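Local coordinates for putative efflux transporter (Bacteroides eggerthii, PDB 4L8J), which probably serves as the periplasmic membrane-fusion (adaptor) subunit of a tripartite efflux pump, as in the HlyD family of secretion proteins, at residues A184-E189 / I241-D246; I21-S26 / D173-L178. All coordinates share one frame; numbering follows the deposited sequence. Where two conformers were deposited one is given.

Both contacts involve the closed six-stranded antiparallel beta-barrel, and both are partly buried. Contact 1, within its wall, pairs neighbouring strands 185-190 and 238-246 through regular backbone bonds, with F186, V188, I241 and L243 buried on one face and partly exposed side chains on the other. In contact 2 the short helix 176-180 and Y175, at its N-cap position, pack on strand 20-29 by aliphatic and aromatic contacts and one lysine-tyrosine bond, mixing buried F25 and L178 with partly exposed I21, K23 and Y175. Strand 20-29 is the other neighbour of strand 238-246; L243 packs on L178 and R242 forms a salt bridge with D24. Helix 176-180 is followed, after a short loop, by strand 185-190.

Contact 1: residues A184-E189 / I241-D246; sequences ATFKVE and IRLASD
A184 opens the contact just ahead of strand 185-190, where its CB lies 3.7 Å from S245 OG and also packs on L243 CD1; the S245 hydroxyl itself is hydrogen-bonded to L178 O. From here the chain joins strand 238-246 as an antiparallel pair in the wall of the six-stranded beta-barrel of an HlyD-type membrane-fusion protein. T185 and A244 form a hydrogen-bonded pair: T185 N bonds to A244 O at 2.9 Å, and A244 N returns a bond to T185 O. With chi1 at 65°, the T185 hydroxyl sits between the backbone N and the carbonyl carbon, which brings OG1 to 3.5 Å from A244 CB. F186 and L243, a non-hydrogen-bonded pair, send their side chains alongside each other on the buried face. L243 CD1 makes an off-centre CH-pi contact, 4.2 Å from the centroid of the F186 ring, and I241 CG2 meets the same ring at its edge, near CD2. I219 and F169 of other barrel strands also touch this ring. K187 and R242 restore the hydrogen-bonded pattern, with the bond from R242 N to K187 O nearly straight (178°). R242 O takes two bonds: K187 N bonds to it at 3.0 Å, and a water held by T185 OG1 donates to the same R242 O at 2.9 Å. The K187 and R242 side chains start on the same face as T185 and A244, but their charged ends find other partners: K187 NZ bonds to N199, and R242 NE forms a salt bridge with D24 on the next strand. V188 returns to the buried face, its CG2 lying 4.3 Å from I241 CG1.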
loop_
_atom_site.group_PDB
_atom_site.type_symbol
_atom_site.label_atom_id
_atom_site.label_comp_id
_atom_site.label_asym_id
_atom_site.label_seq_id
_atom_site.Cartn_x
_atom_site.Cartn_y
_atom_site.Cartn_z
ATOM N N ALA A 184 25.222 -4.694 0.748
ATOM C CA ALA A 184 24.723 -6.073 0.914
ATOM C C ALA A 184 25.766 -6.849 1.753
ATOM O O ALA A 184 26.970 -6.627 1.572
ATOM C CB ALA A 184 24.539 -6.727 -0.458
ATOM N N THR A 185 25.336 -7.659 2.724
ATOM C CA THR A 185 26.280 -8.410 3.567
ATOM C C THR A 185 26.151 -9.922 3.333
ATOM O O THR A 185 25.118 -10.387 2.869
ATOM C CB THR A 185 26.086 -8.068 5.071
ATOM O OG1 THR A 185 24.803 -8.517 5.496
ATOM C CG2 THR A 185 26.274 -6.566 5.378
ATOM N N PHE A 186 27.205 -10.674 3.654
ATOM C CA PHE A 186 27.271 -12.137 3.543
ATOM C C PHE A 186 27.728 -12.697 4.853
ATOM O O PHE A 186 28.772 -12.278 5.363
ATOM C CB PHE A 186 28.235 -12.598 2.419
ATOM C CG PHE A 186 28.013 -11.974 1.064
ATOM C CD1 PHE A 186 28.561 -10.738 0.750
ATOM C CD2 PHE A 186 27.246 -12.621 0.099
ATOM C CE1 PHE A 186 28.356 -10.163 -0.509
ATOM C CE2 PHE A 186 27.055 -12.054 -1.164
ATOM C CZ PHE A 186 27.604 -10.831 -1.456
ATOM N N LYS A 187 26.947 -13.629 5.407
ATOM C CA LYS A 187 27.272 -14.315 6.660
ATOM C C LYS A 187 27.262 -15.810 6.384
ATOM O O LYS A 187 26.298 -16.320 5.805
ATOM C CB LYS A 187 26.297 -13.936 7.793
ATOM C CG LYS A 187 26.180 -12.436 8.088
ATOM C CD LYS A 187 27.251 -11.909 9.034
ATOM C CE LYS A 187 27.147 -10.411 9.237
ATOM N NZ LYS A 187 27.849 -9.664 8.163
ATOM N N VAL A 188 28.353 -16.497 6.749
ATOM C CA VAL A 188 28.525 -17.933 6.517
ATOM C C VAL A 188 28.386 -18.751 7.782
ATOM O O VAL A 188 29.010 -18.468 8.802
ATOM C CB VAL A 188 29.898 -18.225 5.849
ATOM C CG1 VAL A 188 30.143 -19.738 5.671
ATOM C CG2 VAL A 188 30.009 -17.503 4.522
ATOM N N GLU A 189 27.640 -19.825 7.657
ATOM C CA GLU A 189 27.508 -20.833 8.689
ATOM C C GLU A 189 27.903 -22.183 8.061
ATOM O O GLU A 189 27.236 -22.621 7.128
ATOM C CB GLU A 189 26.082 -20.839 9.272
ATOM C CG GLU A 189 25.990 -21.708 10.528
ATOM C CD GLU A 189 24.592 -21.945 11.069
ATOM O OE1 GLU A 189 23.605 -21.713 10.334
ATOM O OE2 GLU A 189 24.488 -22.383 12.234
ATOM N N ILE A 241 24.993 -19.612 3.121
ATOM C CA ILE A 241 25.352 -18.195 2.927
ATOM C C ILE A 241 24.095 -17.393 3.102
ATOM O O ILE A 241 23.141 -17.551 2.336
ATOM C CB ILE A 241 26.062 -17.853 1.596
ATOM C CG1 ILE A 241 27.294 -18.767 1.387
ATOM C CG2 ILE A 241 26.479 -16.366 1.566
ATOM C CD1 ILE A 241 27.036 -19.930 0.542
ATOM N N ARG A 242 24.095 -16.520 4.092
ATOM C CA ARG A 242 22.958 -15.623 4.317
ATOM C C ARG A 242 23.313 -14.275 3.695
ATOM O O ARG A 242 24.308 -13.664 4.084
ATOM C CB ARG A 242 22.651 -15.518 5.837
ATOM C CG ARG A 242 21.831 -14.300 6.321
ATOM C CD ARG A 242 20.369 -14.270 5.939
ATOM N NE ARG A 242 19.615 -15.491 6.263
ATOM C CZ ARG A 242 18.900 -15.693 7.367
ATOM N NH1 ARG A 242 18.886 -14.783 8.333
ATOM N NH2 ARG A 242 18.201 -16.808 7.516
ATOM N N LEU A 243 22.568 -13.868 2.665
ATOM C CA LEU A 243 22.709 -12.564 2.009
ATOM C C LEU A 243 21.674 -11.619 2.612
ATOM O O LEU A 243 20.505 -11.990 2.621
ATOM C CB LEU A 243 22.499 -12.690 0.472
ATOM C CG LEU A 243 22.356 -11.369 -0.345
ATOM C CD1 LEU A 243 23.670 -10.648 -0.462
ATOM C CD2 LEU A 243 21.814 -11.648 -1.750
ATOM N N ALA A 244 22.086 -10.436 3.131
ATOM C CA ALA A 244 21.174 -9.404 3.695
ATOM C C ALA A 244 21.344 -8.109 2.926
ATOM O O ALA A 244 22.463 -7.572 2.818
ATOM C CB ALA A 244 21.425 -9.165 5.178
ATOM N N SER A 245 20.246 -7.661 2.310
ATOM C CA SER A 245 20.260 -6.474 1.482
ATOM C C SER A 245 19.156 -5.502 1.887
ATOM O O SER A 245 17.974 -5.849 1.789
ATOM C CB SER A 245 20.072 -6.850 0.006
ATOM O OG SER A 245 20.997 -7.819 -0.456
ATOM N N ASP A 246 19.532 -4.264 2.257
ATOM C CA ASP A 246 18.521 -3.245 2.514
ATOM C C ASP A 246 18.180 -2.621 1.163
ATOM O O ASP A 246 18.998 -1.910 0.598
ATOM C CB ASP A 246 18.967 -2.209 3.563
ATOM C CG ASP A 246 17.846 -1.277 4.023
ATOM O OD1 ASP A 246 16.820 -1.181 3.318
ATOM O OD2 ASP A 246 18.008 -0.628 5.071
HETATM O O HOH W 1 24.013 -11.327 5.738
#

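Contact 2: residues I21-S26 / D173-L178; sequences ILKDFS and DDYLYL
I21 and L178 supply the aliphatic part of this contact, in which strand 20-29 of the barrel receives the short helix 176-180 and Y175, the residue at its N-cap position. The two side chains cross at about a right angle: L178 CD2 rests 3.7 Å from I21 CB and is equally near CG2, while L178 CD1 turns to K23 CG at 3.6 Å. L178 also touches L243 of strand 238-246, so the helix packs over two adjacent strands. The aromatic part joins F25 and Y175, which meet edge to edge, the CE1 and CZ rim of F25 against Y175 CD2 at 3.9 Å. K23 links the two groups. A bend at chi2 (-74°) swings its otherwise extended chain across the Y175 ring, where CE lies over one face, 4.1 Å from the centroid, in a CH-pi contact. The polar part is one hydrogen bond at the far end of the same pair, K23 NZ donating to Y175 OH at 3.2 Å. A leucine in place of Y175 would probably leave the K23 ammonium without this oxygen and its methylenes without a flat surface, freeing the lysine chain to turn, and would open a gap beside the rim of F25. The lysine thus uses its methylenes against the pi face of the ring and its ammonium at the phenol oxygen, an arrangement in which the positive charge is likely to polarise the hydroxyl.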
loop_
_atom_site.group_PDB
_atom_site.type_symbol
_atom_site.label_atom_id
_atom_site.label_comp_id
_atom_site.label_asym_id
_atom_site.label_seq_id
_atom_site.Cartn_x
_atom_site.Cartn_y
_atom_site.Cartn_z
ATOM N N ILE A 21 15.946 -7.460 2.894
ATOM C CA ILE A 21 15.656 -8.746 2.276
ATOM C C ILE A 21 16.734 -9.741 2.677
ATOM O O ILE A 21 17.917 -9.440 2.580
ATOM C CB ILE A 21 15.527 -8.636 0.733
ATOM C CG1 ILE A 21 14.555 -7.509 0.286
ATOM C CG2 ILE A 21 15.201 -10.026 0.080
ATOM C CD1 ILE A 21 13.087 -7.636 0.759
ATOM N N LEU A 22 16.322 -10.924 3.133
ATOM C CA LEU A 22 17.238 -11.986 3.536
ATOM C C LEU A 22 17.066 -13.186 2.622
ATOM O O LEU A 22 15.930 -13.551 2.315
ATOM C CB LEU A 22 16.967 -12.406 4.988
ATOM C CG LEU A 22 16.956 -11.317 6.066
ATOM C CD1 LEU A 22 16.477 -11.912 7.393
ATOM C CD2 LEU A 22 18.335 -10.723 6.269
ATOM N N LYS A 23 18.182 -13.774 2.148
ATOM C CA LYS A 23 18.174 -14.977 1.325
ATOM C C LYS A 23 19.248 -15.895 1.786
ATOM O O LYS A 23 20.350 -15.438 2.101
ATOM C CB LYS A 23 18.362 -14.673 -0.190
ATOM C CG LYS A 23 17.279 -13.795 -0.814
ATOM C CD LYS A 23 15.942 -14.545 -1.017
ATOM C CE LYS A 23 14.883 -13.583 -1.509
ATOM N NZ LYS A 23 13.550 -14.218 -1.581
ATOM N N ASP A 24 18.958 -17.195 1.769
ATOM C CA ASP A 24 19.905 -18.230 2.137
ATOM C C ASP A 24 20.272 -19.027 0.901
ATOM O O ASP A 24 19.405 -19.381 0.103
ATOM C CB ASP A 24 19.347 -19.130 3.232
ATOM C CG ASP A 24 19.201 -18.436 4.572
ATOM O OD1 ASP A 24 20.207 -17.898 5.076
ATOM O OD2 ASP A 24 18.101 -18.442 5.112
ATOM N N PHE A 25 21.566 -19.271 0.738
ATOM C CA PHE A 25 22.120 -20.059 -0.364
ATOM C C PHE A 25 23.041 -21.093 0.183
ATOM O O PHE A 25 23.687 -20.862 1.204
ATOM C CB PHE A 25 22.891 -19.165 -1.370
ATOM C CG PHE A 25 22.083 -17.989 -1.867
ATOM C CD1 PHE A 25 21.079 -18.164 -2.816
ATOM C CD2 PHE A 25 22.312 -16.709 -1.375
ATOM C CE1 PHE A 25 20.304 -17.089 -3.238
ATOM C CE2 PHE A 25 21.561 -15.629 -1.823
ATOM C CZ PHE A 25 20.570 -15.822 -2.766
ATOM N N SER A 26 23.086 -22.250 -0.486
ATOM C CA SER A 26 24.013 -23.333 -0.226
ATOM C C SER A 26 25.238 -23.096 -1.092
ATOM O O SER A 26 25.126 -22.781 -2.276
ATOM C CB SER A 26 23.383 -24.696 -0.522
ATOM O OG SER A 26 22.287 -24.904 0.347
ATOM N N ASP A 173 19.344 -15.817 -11.154
ATOM C CA ASP A 173 19.414 -14.585 -11.933
ATOM C C ASP A 173 18.444 -13.498 -11.469
ATOM O O ASP A 173 18.782 -12.322 -11.557
ATOM C CB ASP A 173 19.155 -14.869 -13.422
ATOM C CG ASP A 173 20.234 -15.711 -14.036
ATOM O OD1 ASP A 173 21.304 -15.164 -14.331
ATOM O OD2 ASP A 173 20.012 -16.934 -14.202
ATOM N N ASP A 174 17.246 -13.872 -11.010
ATOM C CA ASP A 174 16.248 -12.900 -10.556
ATOM C C ASP A 174 16.674 -12.162 -9.281
ATOM O O ASP A 174 16.051 -11.156 -8.951
ATOM C CB ASP A 174 14.884 -13.583 -10.332
ATOM C CG ASP A 174 14.079 -13.825 -11.613
ATOM O OD1 ASP A 174 14.596 -13.513 -12.719
ATOM O OD2 ASP A 174 12.946 -14.345 -11.510
ATOM N N TYR A 175 17.707 -12.653 -8.565
ATOM C CA TYR A 175 18.194 -12.030 -7.343
ATOM C C TYR A 175 19.420 -11.136 -7.596
ATOM O O TYR A 175 20.087 -10.762 -6.646
ATOM C CB TYR A 175 18.515 -13.088 -6.256
ATOM C CG TYR A 175 17.336 -13.874 -5.714
ATOM C CD1 TYR A 175 16.040 -13.368 -5.783
ATOM C CD2 TYR A 175 17.521 -15.101 -5.093
ATOM C CE1 TYR A 175 14.947 -14.101 -5.313
ATOM C CE2 TYR A 175 16.436 -15.833 -4.588
ATOM C CZ TYR A 175 15.151 -15.323 -4.695
ATOM O OH TYR A 175 14.070 -16.027 -4.209
ATOM N N LEU A 176 19.715 -10.785 -8.866
ATOM C CA LEU A 176 20.805 -9.875 -9.192
ATOM C C LEU A 176 20.673 -8.537 -8.433
ATOM O O LEU A 176 21.689 -8.011 -7.974
ATOM C CB LEU A 176 20.867 -9.616 -10.699
ATOM C CG LEU A 176 22.010 -8.688 -11.192
ATOM C CD1 LEU A 176 23.396 -9.218 -10.762
ATOM C CD2 LEU A 176 21.923 -8.473 -12.691
ATOM N N TYR A 177 19.432 -8.001 -8.288
ATOM C CA TYR A 177 19.185 -6.727 -7.577
ATOM C C TYR A 177 19.630 -6.811 -6.110
ATOM O O TYR A 177 20.093 -5.816 -5.551
ATOM C CB TYR A 177 17.712 -6.302 -7.688
ATOM C CG TYR A 177 16.734 -7.118 -6.873
ATOM C CD1 TYR A 177 16.295 -8.363 -7.315
ATOM C CD2 TYR A 177 16.178 -6.612 -5.705
ATOM C CE1 TYR A 177 15.383 -9.117 -6.576
ATOM C CE2 TYR A 177 15.248 -7.347 -4.968
ATOM C CZ TYR A 177 14.864 -8.607 -5.400
ATOM O OH TYR A 177 13.948 -9.351 -4.684
ATOM N N LEU A 178 19.545 -8.014 -5.503
ATOM C CA LEU A 178 19.978 -8.188 -4.122
ATOM C C LEU A 178 21.492 -8.148 -4.039
ATOM O O LEU A 178 22.002 -7.585 -3.082
ATOM C CB LEU A 178 19.400 -9.464 -3.463
ATOM C CG LEU A 178 17.855 -9.502 -3.385
ATOM C CD1 LEU A 178 17.345 -10.886 -3.005
ATOM C CD2 LEU A 178 17.305 -8.427 -2.463
#